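Contact-dependent inhibitor A (Escherichia coli NC101, PDB 5I4Q) probably acts as the toxin in contact-dependent inhibition between bacteria, and is held here in complex with the inhibitor protein CdiI. Local coordinates at residues A70-I75 against I86-V91. Residues are numbered along the deposited sequence; the frame is centred on the assembly and turned at random.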
ATOM      1  N   ALA A  70      -8.084 -23.732  15.828  1.00 39.64           N
ATOM      2  CA  ALA A  70      -7.031 -22.739  15.918  1.00 40.91           C
ATOM      3  C   ALA A  70      -6.943 -21.815  14.719  1.00 41.09           C
ATOM      4  O   ALA A  70      -5.867 -21.357  14.337  1.00 43.83           O
ATOM      5  CB  ALA A  70      -5.700 -23.429  16.150  1.00 43.95           C
ATOM      6  N   GLY A  71      -8.074 -21.518  14.131  1.00 40.95           N
ATOM      7  CA  GLY A  71      -8.070 -20.632  12.971  1.00 42.42           C
ATOM      8  C   GLY A  71      -7.685 -21.299  11.648  1.00 42.29           C
ATOM      9  O   GLY A  71      -7.527 -20.641  10.666  1.00 41.68           O
ATOM     10  N   LEU A  72      -7.551 -22.618  11.631  1.00 42.17           N
ATOM     11  CA  LEU A  72      -7.073 -23.310  10.456  1.00 41.79           C
ATOM     12  C   LEU A  72      -7.917 -24.548  10.174  1.00 40.40           C
ATOM     13  O   LEU A  72      -8.635 -25.022  11.040  1.00 38.98           O
ATOM     14  CB  LEU A  72      -5.612 -23.748  10.648  1.00 43.61           C
ATOM     15  CG  LEU A  72      -4.570 -22.728  11.050  1.00 43.79           C
ATOM     16  CD1 LEU A  72      -3.495 -23.389  11.856  1.00 44.85           C
ATOM     17  CD2 LEU A  72      -3.944 -22.086   9.819  1.00 48.84           C
ATOM     18  N   GLU A  73      -7.797 -25.029   8.937  1.00 41.17           N
ATOM     19  CA  GLU A  73      -8.433 -26.214   8.403  1.00 41.77           C
ATOM     20  C   GLU A  73      -7.308 -27.015   7.860  1.00 41.35           C
ATOM     21  O   GLU A  73      -6.419 -26.507   7.131  1.00 44.29           O
ATOM     22  CB  GLU A  73      -9.370 -25.958   7.220  1.00 46.70           C
ATOM     23  CG  GLU A  73     -10.490 -24.965   7.490  1.00 55.37           C
ATOM     24  CD  GLU A  73     -11.215 -24.458   6.221  1.00 57.46           C
ATOM     25  OE1 GLU A  73     -10.897 -24.940   5.113  1.00 51.56           O
ATOM     26  OE2 GLU A  73     -12.108 -23.554   6.351  1.00 65.79           O
HETATM   27  N   MSE A  74      -7.394 -28.300   8.136  1.00 40.14           N
HETATM   28  CA  MSE A  74      -6.352 -29.212   7.771  1.00 42.90           C
HETATM   29  C   MSE A  74      -6.956 -30.514   7.283  1.00 42.08           C
HETATM   30  O   MSE A  74      -7.977 -31.001   7.803  1.00 40.99           O
HETATM   31  CB  MSE A  74      -5.572 -29.434   9.045  1.00 45.50           C
HETATM   32  CG  MSE A  74      -4.713 -30.647   8.958  1.00 51.71           C
HETATM   33 SE   MSE A  74      -3.554 -30.688  10.533  0.90 62.19          SE
HETATM   34  CE  MSE A  74      -4.580 -31.830  11.783  1.00 59.47           C
ATOM     35  N   ILE A  75      -6.283 -31.100   6.310  1.00 39.34           N
ATOM     36  CA  ILE A  75      -6.613 -32.390   5.779  1.00 40.51           C
ATOM     37  C   ILE A  75      -5.438 -33.279   6.215  1.00 44.62           C
ATOM     38  O   ILE A  75      -4.274 -33.060   5.816  1.00 46.04           O
ATOM     39  CB  ILE A  75      -6.728 -32.321   4.250  1.00 41.37           C
ATOM     40  CG1 ILE A  75      -7.777 -31.269   3.813  1.00 40.75           C
ATOM     41  CG2 ILE A  75      -6.999 -33.694   3.623  1.00 42.07           C
ATOM     42  CD1 ILE A  75      -9.202 -31.521   4.267  1.00 39.69           C
ATOM     43  N   ILE A  86      -3.146 -27.719   4.712  1.00 44.49           N
ATOM     44  CA  ILE A  86      -3.458 -26.875   5.828  1.00 43.88           C
ATOM     45  C   ILE A  86      -3.473 -25.399   5.331  1.00 44.75           C
ATOM     46  O   ILE A  86      -2.613 -25.002   4.579  1.00 43.63           O
ATOM     47  CB  ILE A  86      -2.442 -27.085   6.960  1.00 42.84           C
ATOM     48  CG1 ILE A  86      -2.797 -26.260   8.186  1.00 42.46           C
ATOM     49  CG2 ILE A  86      -1.049 -26.783   6.496  1.00 43.49           C
ATOM     50  CD1 ILE A  86      -2.268 -26.852   9.490  1.00 43.18           C
ATOM     51  N   GLN A  87      -4.497 -24.641   5.728  1.00 43.93           N
ATOM     52  CA  GLN A  87      -4.642 -23.215   5.402  1.00 43.37           C
ATOM     53  C   GLN A  87      -5.556 -22.533   6.432  1.00 42.41           C
ATOM     54  O   GLN A  87      -6.302 -23.240   7.154  1.00 38.95           O
ATOM     55  CB  GLN A  87      -5.217 -23.037   4.006  1.00 43.03           C
ATOM     56  CG  GLN A  87      -6.697 -23.287   3.873  1.00 46.01           C
ATOM     57  CD  GLN A  87      -7.267 -22.798   2.520  1.00 47.75           C
ATOM     58  OE1 GLN A  87      -6.946 -21.706   2.016  1.00 50.91           O
ATOM     59  NE2 GLN A  87      -8.140 -23.568   1.986  1.00 46.43           N
ATOM     60  N   PRO A  88      -5.521 -21.179   6.502  1.00 41.61           N
ATOM     61  CA  PRO A  88      -6.451 -20.471   7.417  1.00 45.80           C
ATOM     62  C   PRO A  88      -7.899 -20.667   7.006  1.00 45.79           C
ATOM     63  O   PRO A  88      -8.166 -20.958   5.851  1.00 52.88           O
ATOM     64  CB  PRO A  88      -5.989 -18.994   7.314  1.00 45.82           C
ATOM     65  CG  PRO A  88      -4.539 -19.098   6.902  1.00 43.99           C
ATOM     66  CD  PRO A  88      -4.567 -20.231   5.908  1.00 43.51           C
ATOM     67  N   VAL A  89      -8.835 -20.589   7.922  1.00 47.84           N
ATOM     68  CA  VAL A  89     -10.241 -20.768   7.524  1.00 52.60           C
ATOM     69  C   VAL A  89     -10.686 -19.637   6.621  1.00 54.81           C
ATOM     70  O   VAL A  89     -10.072 -18.575   6.610  1.00 56.16           O
ATOM     71  CB  VAL A  89     -11.199 -20.846   8.725  1.00 57.63           C
ATOM     72  CG1 VAL A  89     -10.895 -22.088   9.558  1.00 58.59           C
ATOM     73  CG2 VAL A  89     -11.144 -19.575   9.591  1.00 59.05           C
ATOM     74  N   LYS A  90     -11.773 -19.854   5.903  1.00 59.20           N
ATOM     75  CA  LYS A  90     -12.354 -18.832   5.062  1.00 64.63           C
ATOM     76  C   LYS A  90     -12.690 -17.601   5.895  1.00 65.95           C
ATOM     77  O   LYS A  90     -13.231 -17.702   6.982  1.00 66.03           O
ATOM     78  CB  LYS A  90     -13.591 -19.374   4.335  1.00 71.70           C
ATOM     79  CG  LYS A  90     -14.085 -18.465   3.221  1.00 76.72           C
ATOM     80  CD  LYS A  90     -15.446 -18.886   2.717  1.00 80.68           C
ATOM     81  CE  LYS A  90     -15.912 -17.931   1.645  1.00 86.73           C
ATOM     82  NZ  LYS A  90     -17.196 -18.419   1.096  1.00 97.45           N
ATOM     83  N   VAL A  91     -12.295 -16.440   5.399  1.00 72.05           N
ATOM     84  CA  VAL A  91     -12.651 -15.181   6.021  1.00 80.63           C
ATOM     85  C   VAL A  91     -14.092 -14.852   5.629  1.00 90.99           C
ATOM     86  O   VAL A  91     -14.459 -14.973   4.454  1.00 95.93           O
ATOM     87  CB  VAL A  91     -11.701 -14.059   5.554  1.00 80.09           C
ATOM     88  CG1 VAL A  91     -12.216 -12.695   6.014  1.00 84.29           C
ATOM     89  CG2 VAL A  91     -10.283 -14.311   6.067  1.00 74.48           C
TER
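The carboxylate of E73 carries V89 over one of its faces, with V89 CA 3.6 Å from E73 OE2. V89 CG1 packs on the chain just behind it, 3.6 Å from E73 CG. E73 reaches this place because CG lies anti to the carbonyl carbon (chi1 -57°) and the rest of the chain is extended. The side chains of E73 and V89 cross at about a right angle. The ring of P88 has L72 CD2 over one face, 3.8 Å from P88 N. The amide of Q87 is near E73 but not bonded to it. E73 OE1 and Q87 NE2 instead bind Y81 of the inhibitor chain through its OH and backbone O. E73 OE2 forms a salt bridge with R66.

The backbones pair as an antiparallel hairpin. E73 and Q87 are a hydrogen-bonded pair, with E73 N donating to Q87 O at 2.9 Å and Q87 N to E73 O at 3.0 Å. V89 N extends the ladder to G71 O, but from above the carbonyl plane. On the side away from E73 and Q87, M74 SE meets I86 CD1 at 4.2 Å.

Strands 72-77 and 82-88 form one end of a four-stranded antiparallel sheet, where 82-88 is outermost within the chain. Strand 65-69 flanks 72-77 on its other edge, and helix 40-48 covers L72 and M74.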